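Local coordinates for protein acyl-coenzyme A oxidase 3 (PDB 5YS9) that oxidises acyl-CoA substrates to trans-2-enoyl-CoA with FAD as cofactor, passing the electrons to oxygen to give hydrogen peroxide in peroxisomal fatty acid beta-oxidation, at residues P357-A360 and F361-M365; H557-K560 and H561-T564. One frame throughout, in Å; residues are numbered along the deposited sequence.

Contact 1 (P357-A360 and F361-M365); sequences PLLA and FTYAM
Tyr363 sits one helical turn beyond Leu359, and the two side chains run side by side, pointing the same way from helix 349-385. From Tyr363, CB rests 3.6 Å from the backbone O of Ala360. The ring then lies alongside the preceding turn, its CD1 3.5 Å from Leu359 O. One atom further out, CE1 meets Leu359 CD1 at 4.1 Å, an apolar touch that the leucine reaches because its CG stands anti to the backbone N (chi1 170°). At the tip, OH leaves the helix and hydrogen-bonds Tyr633 O, while the ring meets that of Phe637. Beneath the side chains runs the alpha-helical backbone ladder: Phe361 N bonds Pro357 O at 2.6 Å and Ala364 N bonds Ala360 O at 3.1 Å, whereas Tyr363 N reaches Leu359 O only weakly, at 3.4 Å. Ala360 and Ala364 probably suit their places because a small methyl lets Leu585 of helix 579-596 and Phe566 of helix 547-573, respectively, come close. The chemistry is thus that of a buried helix among helices: apolar flanks that pack against neighbours, and a tyrosine whose ring belongs to the apolar layer while its hydroxyl finds a carbonyl.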
ATOM      1  N   PRO A 357       3.111   1.453  18.253  1.00 33.75           N
ATOM      2  CA  PRO A 357       4.302   2.142  17.746  1.00 34.41           C
ATOM      3  C   PRO A 357       3.957   3.185  16.691  1.00 39.06           C
ATOM      4  O   PRO A 357       4.585   4.254  16.637  1.00 38.87           O
ATOM      5  CB  PRO A 357       5.138   1.018  17.150  1.00 33.83           C
ATOM      6  CG  PRO A 357       4.739  -0.187  17.914  1.00 33.97           C
ATOM      7  CD  PRO A 357       3.262  -0.011  18.151  1.00 34.81           C
ATOM      8  N   LEU A 358       2.913   2.891  15.915  1.00 37.19           N
ATOM      9  CA  LEU A 358       2.488   3.756  14.849  1.00 35.11           C
ATOM     10  C   LEU A 358       1.752   4.948  15.431  1.00 35.28           C
ATOM     11  O   LEU A 358       1.843   6.039  14.893  1.00 36.13           O
ATOM     12  CB  LEU A 358       1.637   2.982  13.836  1.00 36.63           C
ATOM     13  CG  LEU A 358       2.324   1.722  13.227  1.00 37.06           C
ATOM     14  CD1 LEU A 358       1.464   0.952  12.245  1.00 35.15           C
ATOM     15  CD2 LEU A 358       3.588   2.132  12.523  1.00 37.84           C
ATOM     16  N   LEU A 359       1.023   4.732  16.522  1.00 35.82           N
ATOM     17  CA  LEU A 359       0.463   5.821  17.318  1.00 34.44           C
ATOM     18  C   LEU A 359       1.611   6.676  17.829  1.00 31.22           C
ATOM     19  O   LEU A 359       1.527   7.870  17.802  1.00 28.64           O
ATOM     20  CB  LEU A 359      -0.392   5.296  18.493  1.00 32.92           C
ATOM     21  CG  LEU A 359      -0.813   6.359  19.522  1.00 36.90           C
ATOM     22  CD1 LEU A 359      -1.891   7.254  18.939  1.00 38.29           C
ATOM     23  CD2 LEU A 359      -1.239   5.807  20.898  1.00 37.97           C
ATOM     24  N   ALA A 360       2.668   6.052  18.301  1.00 34.82           N
ATOM     25  CA  ALA A 360       3.838   6.783  18.724  1.00 38.34           C
ATOM     26  C   ALA A 360       4.477   7.506  17.548  1.00 34.69           C
ATOM     27  O   ALA A 360       4.865   8.645  17.659  1.00 33.52           O
ATOM     28  CB  ALA A 360       4.818   5.845  19.386  1.00 41.66           C
ATOM     29  N   PHE A 361       4.539   6.836  16.411  1.00 33.66           N
ATOM     30  CA  PHE A 361       5.120   7.394  15.213  1.00 30.03           C
ATOM     31  C   PHE A 361       4.366   8.624  14.752  1.00 28.39           C
ATOM     32  O   PHE A 361       4.963   9.576  14.309  1.00 27.83           O
ATOM     33  CB  PHE A 361       5.098   6.345  14.110  1.00 29.65           C
ATOM     34  CG  PHE A 361       6.264   6.405  13.186  1.00 29.14           C
ATOM     35  CD1 PHE A 361       6.700   7.598  12.677  1.00 29.92           C
ATOM     36  CD2 PHE A 361       6.911   5.255  12.814  1.00 30.92           C
ATOM     37  CE1 PHE A 361       7.762   7.647  11.824  1.00 31.61           C
ATOM     38  CE2 PHE A 361       7.970   5.291  11.956  1.00 28.18           C
ATOM     39  CZ  PHE A 361       8.402   6.488  11.467  1.00 32.80           C
ATOM     40  N   THR A 362       3.047   8.591  14.820  1.00 32.77           N
ATOM     41  CA  THR A 362       2.267   9.739  14.391  1.00 32.66           C
ATOM     42  C   THR A 362       2.491  10.978  15.246  1.00 32.02           C
ATOM     43  O   THR A 362       2.613  12.052  14.719  1.00 30.67           O
ATOM     44  CB  THR A 362       0.787   9.422  14.038  1.00 34.15           C
ATOM     45  OG1 THR A 362      -0.088  10.379  14.628  1.00 35.72           O
ATOM     46  CG2 THR A 362       0.403   8.039  14.444  1.00 33.24           C
ATOM     47  N   TYR A 363       2.607  10.811  16.552  1.00 35.06           N
ATOM     48  CA  TYR A 363       2.921  11.923  17.437  1.00 36.62           C
ATOM     49  C   TYR A 363       4.281  12.482  17.078  1.00 38.46           C
ATOM     50  O   TYR A 363       4.481  13.682  17.068  1.00 38.28           O
ATOM     51  CB  TYR A 363       2.981  11.455  18.885  1.00 38.48           C
ATOM     52  CG  TYR A 363       1.703  11.566  19.673  1.00 41.02           C
ATOM     53  CD1 TYR A 363       0.562  10.888  19.282  1.00 37.87           C
ATOM     54  CD2 TYR A 363       1.643  12.325  20.827  1.00 36.17           C
ATOM     55  CE1 TYR A 363      -0.601  10.979  20.006  1.00 36.93           C
ATOM     56  CE2 TYR A 363       0.484  12.414  21.554  1.00 36.32           C
ATOM     57  CZ  TYR A 363      -0.633  11.740  21.139  1.00 38.62           C
ATOM     58  OH  TYR A 363      -1.784  11.831  21.864  1.00 34.97           O
ATOM     59  N   ALA A 364       5.211  11.581  16.795  1.00 37.51           N
ATOM     60  CA  ALA A 364       6.577  11.912  16.439  1.00 38.96           C
ATOM     61  C   ALA A 364       6.666  12.709  15.150  1.00 40.61           C
ATOM     62  O   ALA A 364       7.479  13.610  15.024  1.00 39.93           O
ATOM     63  CB  ALA A 364       7.410  10.653  16.336  1.00 33.56           C
ATOM     64  N   MET A 365       5.846  12.353  14.180  1.00 39.62           N
ATOM     65  CA  MET A 365       5.776  13.113  12.959  1.00 38.15           C
ATOM     66  C   MET A 365       5.451  14.564  13.288  1.00 36.38           C
ATOM     67  O   MET A 365       6.159  15.462  12.863  1.00 36.40           O
ATOM     68  CB  MET A 365       4.746  12.558  12.005  1.00 40.23           C
ATOM     69  CG  MET A 365       5.201  11.355  11.188  1.00 41.57           C
ATOM     70  SD  MET A 365       3.743  10.493  10.573  1.00 47.25           S
ATOM     71  CE  MET A 365       4.600   9.502   9.428  1.00 52.13           C
TER

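Contact 2 (H557-K560 and H561-T564); sequences HTRK and HLVT
His561 N bonds His557 O at 2.9 Å, the first of four backbone bonds of a regular alpha-helix; Leu562 N to Thr558 O, Val563 N to Arg559 O and Thr564 N to Lys560 O, the last at 3.0 Å, continue the series. The side chain of His557 is gripped as well, by Tyr488 at ND1 and Ser407 at NE2, so both ring nitrogens are paired within a buried setting. Lys560 O also receives, weakly, the hydroxyl OG1 of Thr564 at 3.4 Å. Threonine suits this place because its short hydroxyl can lean back to the carbonyl of the previous turn; chi1 of -78° sets OG1 beside its own backbone N for this. The lysine's ammonium end makes one weak bond of its own: NZ approaches the edge of the His561 ring, in its plane, and donates to ND1 at 3.4 Å. To get there the chain starts anti to the backbone N (chi1 167°) and then bends at each of its three later torsions, curling back so that CE passes 3.8 Å from Thr564 OG1. With an alanine in place of Lys560, His561 ND1 would probably lose this weak donor, and a gap would be likely to open beside Thr564 where the folded methylenes now lie.

The stretch belongs to helix 547-573 in the C-terminal helical region of the acyl-CoA oxidase fold, and its sides are divided among neighbours. On one side, Arg559 and Leu562 cross at an angle, with CD of the arginine 4.0 Å from CD1 of the leucine: the arginine's aliphatic stem completes an apolar patch while its NE bonds Ser593 OG. Val563 tucks CG2 against Arg559 O at 3.2 Å and also meets Thr590 of helix 579-596.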
ATOM      1  N   HIS A 557      19.838   8.735   9.471  1.00 34.69           N
ATOM      2  CA  HIS A 557      19.828  10.107   9.946  1.00 39.97           C
ATOM      3  C   HIS A 557      18.402  10.656  10.206  1.00 40.72           C
ATOM      4  O   HIS A 557      18.174  11.358  11.194  1.00 38.62           O
ATOM      5  CB  HIS A 557      20.602  10.967   8.937  1.00 42.63           C
ATOM      6  CG  HIS A 557      20.460  12.441   9.137  1.00 46.96           C
ATOM      7  ND1 HIS A 557      21.177  13.135  10.082  1.00 49.04           N
ATOM      8  CD2 HIS A 557      19.715  13.359   8.469  1.00 48.41           C
ATOM      9  CE1 HIS A 557      20.869  14.420   9.992  1.00 53.65           C
ATOM     10  NE2 HIS A 557      19.999  14.583   9.007  1.00 48.84           N
ATOM     11  N   THR A 558      17.467  10.357   9.301  1.00 38.82           N
ATOM     12  CA  THR A 558      16.087  10.765   9.453  1.00 37.15           C
ATOM     13  C   THR A 558      15.460  10.090  10.690  1.00 38.27           C
ATOM     14  O   THR A 558      14.741  10.713  11.480  1.00 38.69           O
ATOM     15  CB  THR A 558      15.303  10.469   8.156  1.00 39.06           C
ATOM     16  OG1 THR A 558      15.959  11.122   7.052  1.00 31.70           O
ATOM     17  CG2 THR A 558      13.841  10.994   8.246  1.00 37.98           C
ATOM     18  N   ARG A 559      15.764   8.824  10.900  1.00 36.45           N
ATOM     19  CA  ARG A 559      15.205   8.144  12.036  1.00 37.17           C
ATOM     20  C   ARG A 559      15.648   8.738  13.377  1.00 40.29           C
ATOM     21  O   ARG A 559      14.845   8.905  14.336  1.00 35.93           O
ATOM     22  CB  ARG A 559      15.576   6.656  11.981  1.00 36.31           C
ATOM     23  CG  ARG A 559      14.664   5.793  12.808  1.00 37.15           C
ATOM     24  CD  ARG A 559      13.226   6.314  12.714  1.00 37.61           C
ATOM     25  NE  ARG A 559      12.283   5.271  12.979  1.00 40.82           N
ATOM     26  CZ  ARG A 559      11.739   4.480  12.078  1.00 38.36           C
ATOM     27  NH1 ARG A 559      12.031   4.575  10.823  1.00 39.36           N
ATOM     28  NH2 ARG A 559      10.902   3.555  12.469  1.00 47.02           N
ATOM     29  N   LYS A 560      16.933   9.040  13.415  1.00 40.55           N
ATOM     30  CA  LYS A 560      17.568   9.671  14.532  1.00 40.41           C
ATOM     31  C   LYS A 560      16.985  11.054  14.733  1.00 37.41           C
ATOM     32  O   LYS A 560      16.715  11.440  15.849  1.00 38.59           O
ATOM     33  CB  LYS A 560      19.078   9.708  14.300  1.00 45.79           C
ATOM     34  CG  LYS A 560      19.848  10.616  15.230  1.00 50.51           C
ATOM     35  CD  LYS A 560      20.334  11.854  14.511  1.00 54.08           C
ATOM     36  CE  LYS A 560      19.756  13.104  15.129  1.00 54.85           C
ATOM     37  NZ  LYS A 560      19.576  14.172  14.116  1.00 64.59           N
ATOM     38  N   HIS A 561      16.752  11.789  13.656  1.00 35.87           N
ATOM     39  CA  HIS A 561      16.081  13.095  13.802  1.00 41.27           C
ATOM     40  C   HIS A 561      14.644  13.046  14.413  1.00 38.74           C
ATOM     41  O   HIS A 561      14.295  13.883  15.247  1.00 40.71           O
ATOM     42  CB  HIS A 561      16.142  13.934  12.494  1.00 47.46           C
ATOM     43  CG  HIS A 561      15.996  15.401  12.745  1.00 60.97           C
ATOM     44  ND1 HIS A 561      16.896  16.115  13.516  1.00 73.20           N
ATOM     45  CD2 HIS A 561      15.020  16.275  12.401  1.00 66.14           C
ATOM     46  CE1 HIS A 561      16.489  17.370  13.612  1.00 81.60           C
ATOM     47  NE2 HIS A 561      15.355  17.493  12.942  1.00 78.49           N
ATOM     48  N   LEU A 562      13.823  12.074  14.004  1.00 40.24           N
ATOM     49  CA  LEU A 562      12.486  11.818  14.622  1.00 40.44           C
ATOM     50  C   LEU A 562      12.568  11.549  16.121  1.00 37.95           C
ATOM     51  O   LEU A 562      11.786  12.066  16.876  1.00 37.97           O
ATOM     52  CB  LEU A 562      11.783  10.607  13.946  1.00 40.31           C
ATOM     53  CG  LEU A 562      11.238  10.855  12.527  1.00 38.68           C
ATOM     54  CD1 LEU A 562      11.164   9.590  11.698  1.00 37.79           C
ATOM     55  CD2 LEU A 562       9.880  11.522  12.623  1.00 40.97           C
ATOM     56  N   VAL A 563      13.522  10.713  16.518  1.00 38.68           N
ATOM     57  CA  VAL A 563      13.796  10.390  17.922  1.00 37.11           C
ATOM     58  C   VAL A 563      14.176  11.669  18.693  1.00 39.64           C
ATOM     59  O   VAL A 563      13.628  11.993  19.737  1.00 42.46           O
ATOM     60  CB  VAL A 563      14.961   9.361  17.988  1.00 37.42           C
ATOM     61  CG1 VAL A 563      15.493   9.183  19.414  1.00 37.32           C
ATOM     62  CG2 VAL A 563      14.541   8.023  17.376  1.00 36.09           C
ATOM     63  N   THR A 564      15.134  12.399  18.156  1.00 43.03           N
ATOM     64  CA  THR A 564      15.615  13.613  18.786  1.00 44.48           C
ATOM     65  C   THR A 564      14.512  14.639  18.938  1.00 44.08           C
ATOM     66  O   THR A 564      14.284  15.150  20.037  1.00 44.24           O
ATOM     67  CB  THR A 564      16.837  14.120  18.017  1.00 46.42           C
ATOM     68  OG1 THR A 564      17.915  13.298  18.436  1.00 43.87           O
ATOM     69  CG2 THR A 564      17.174  15.528  18.321  1.00 52.01           C
TER

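Contact 1 comes first along the chain, on helix 349-385 within the C-alpha1 domain, and contact 2 follows almost two hundred residues later on helix 547-573, in the C-terminal acyl-CoA oxidase region. In space the two lie close, their centres about 13 Å apart. The helices meet directly where the ring of Phe361 packs on Arg559 and Leu562, with Phe361 CE1 3.9 Å from Leu562 CD1. Helices 391-428 and 579-596 touch both contacts, so the two regions pack together in one largely buried helical assembly. A bound FAD lies about 12 Å from the Leu358 side chain, so contact 1 is near the cofactor rather than part of its pocket.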